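Local atomic coordinates of 14 kDa fatty acid-binding protein (Schistosoma mansoni, PDB entry 1VYG), a protein that binds long-chain fatty acids such as arachidonic and oleic acid inside a beta-barrel and may take part in their transport. Residues G1-F6 and S92-T97. Sequence-based numbering, arbitrary orientation.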
loop_
_atom_site.group_PDB
_atom_site.type_symbol
_atom_site.label_atom_id
_atom_site.label_comp_id
_atom_site.label_asym_id
_atom_site.label_seq_id
_atom_site.Cartn_x
_atom_site.Cartn_y
_atom_site.Cartn_z
ATOM N N GLY A 1 -2.813 19.507 -4.881
ATOM C CA GLY A 1 -3.567 19.869 -3.645
ATOM C C GLY A 1 -4.066 18.634 -2.923
ATOM O O GLY A 1 -4.433 17.649 -3.570
ATOM N N SER A 2 -4.099 18.697 -1.588
ATOM C CA SER A 2 -4.387 17.529 -0.744
ATOM C C SER A 2 -3.834 16.254 -1.392
ATOM O O SER A 2 -4.539 15.594 -2.155
ATOM C CB SER A 2 -5.897 17.397 -0.454
ATOM O OG SER A 2 -6.162 16.401 0.535
ATOM N N MET A 3 -2.571 15.941 -1.101
ATOM C CA MET A 3 -1.867 14.753 -1.628
ATOM C C MET A 3 -1.372 14.959 -3.047
ATOM O O MET A 3 -1.438 14.054 -3.866
ATOM C CB MET A 3 -2.734 13.480 -1.545
ATOM C CG MET A 3 -3.448 13.301 -0.207
ATOM S SD MET A 3 -2.589 14.120 1.174
ATOM C CE MET A 3 -1.557 12.734 1.738
ATOM N N SER A 4 -0.846 16.149 -3.306
ATOM C CA SER A 4 -0.404 16.549 -4.640
ATOM C C SER A 4 0.836 15.776 -5.065
ATOM O O SER A 4 1.040 15.480 -6.247
ATOM C CB SER A 4 -0.086 18.055 -4.672
ATOM O OG SER A 4 -0.756 18.740 -3.630
ATOM N N SER A 5 1.684 15.503 -4.084
ATOM C CA SER A 5 2.912 14.756 -4.298
ATOM C C SER A 5 2.610 13.281 -4.603
ATOM O O SER A 5 3.390 12.602 -5.269
ATOM C CB SER A 5 3.810 14.880 -3.062
ATOM O OG SER A 5 3.056 15.190 -1.895
ATOM N N PHE A 6 1.478 12.795 -4.102
ATOM C CA PHE A 6 1.071 11.414 -4.329
ATOM C C PHE A 6 0.523 11.161 -5.705
ATOM O O PHE A 6 0.557 10.035 -6.155
ATOM C CB PHE A 6 0.024 10.980 -3.319
ATOM C CG PHE A 6 0.609 10.459 -2.073
ATOM C CD1 PHE A 6 0.823 11.301 -0.995
ATOM C CD2 PHE A 6 0.991 9.139 -1.982
ATOM C CE1 PHE A 6 1.387 10.826 0.145
ATOM C CE2 PHE A 6 1.533 8.659 -0.830
ATOM C CZ PHE A 6 1.743 9.508 0.229
ATOM N N SER A 92 2.392 15.091 2.252
ATOM C CA SER A 92 3.282 14.109 1.639
ATOM C C SER A 92 3.214 12.720 2.311
ATOM O O SER A 92 3.949 11.822 1.955
ATOM C CB SER A 92 4.713 14.647 1.609
ATOM O OG SER A 92 5.179 14.903 2.913
ATOM N N LYS A 93 2.296 12.530 3.246
ATOM C CA LYS A 93 2.227 11.269 3.989
ATOM C C LYS A 93 0.789 10.839 4.258
ATOM O O LYS A 93 -0.066 11.656 4.560
ATOM C CB LYS A 93 3.000 11.391 5.309
ATOM C CG LYS A 93 3.083 10.114 6.118
ATOM C CD LYS A 93 4.428 9.935 6.809
ATOM C CE LYS A 93 4.327 9.955 8.320
ATOM N NZ LYS A 93 5.630 9.587 8.964
ATOM N N LEU A 94 0.532 9.544 4.122
ATOM C CA LEU A 94 -0.718 8.950 4.580
ATOM C C LEU A 94 -0.488 7.555 5.141
ATOM O O LEU A 94 0.569 6.961 4.936
ATOM C CB LEU A 94 -1.768 8.949 3.471
ATOM C CG LEU A 94 -1.389 8.566 2.054
ATOM C CD1 LEU A 94 -1.253 7.059 1.981
ATOM C CD2 LEU A 94 -2.422 9.063 1.037
ATOM N N THR A 95 -1.479 7.056 5.883
ATOM C CA THR A 95 -1.346 5.818 6.634
ATOM C C THR A 95 -2.592 4.928 6.549
ATOM O O THR A 95 -3.654 5.267 7.034
ATOM C CB THR A 95 -1.008 6.144 8.089
ATOM O OG1 THR A 95 0.183 6.937 8.129
ATOM C CG2 THR A 95 -0.640 4.887 8.881
ATOM N N GLN A 96 -2.420 3.762 5.939
ATOM C CA GLN A 96 -3.497 2.857 5.663
ATOM C C GLN A 96 -3.360 1.725 6.633
ATOM O O GLN A 96 -2.429 0.927 6.516
ATOM C CB GLN A 96 -3.404 2.340 4.224
ATOM C CG GLN A 96 -4.132 1.034 3.981
ATOM C CD GLN A 96 -4.363 0.755 2.521
ATOM O OE1 GLN A 96 -3.590 1.187 1.668
ATOM N NE2 GLN A 96 -5.420 0.016 2.227
ATOM N N THR A 97 -4.289 1.628 7.577
ATOM C CA THR A 97 -4.294 0.500 8.498
ATOM C C THR A 97 -5.314 -0.502 7.970
ATOM O O THR A 97 -6.348 -0.127 7.452
ATOM C CB THR A 97 -4.540 0.935 9.972
ATOM O OG1 THR A 97 -5.921 0.846 10.288
ATOM C CG2 THR A 97 -4.211 2.435 10.199
#
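Phe6 reaches from the loop before strand 8-16 across to the start of strand 93-99, where its ring lies against Ser92, Lys93 and Leu94. The bond from CA to CB points toward the strand, CG continues into the buried ring, and a chi2 of 93° turns the ring roughly perpendicular to the CA-CB-CG plane, one face toward Leu94. Phe6 CE1 lies 3.3 Å from Ser92 O, which approaches obliquely, while Lys93 N sits at the ring edge close to its plane. At the tip, Phe6 CZ lies 3.7 Å from Leu94 CG. Leu94 covers one face, CD2 above the ring centre and CG in a CH-pi contact, 4.2 Å from the Phe6 centroid and 28° off the normal. The Met3 chain, bent at chi2 and chi3, brings Met3 CE to 3.8 Å from Leu94 CD2 and 3.4 Å from Lys93 O. Ser5 OG rests against Ser92 CA, 3.7 Å away. Met51 of strand 50-56 also touches Met3, Phe6 and Leu94, and Phe44 meets the Phe6 ring edge-to-face. The loop thus packs over one end of the fatty-acid-binding barrel, with Phe6 close to the ligand-binding Arg109. With carbons set against carbonyl oxygens and leucine, the fit probably depends on shape and on the Phe6 ring's rotation.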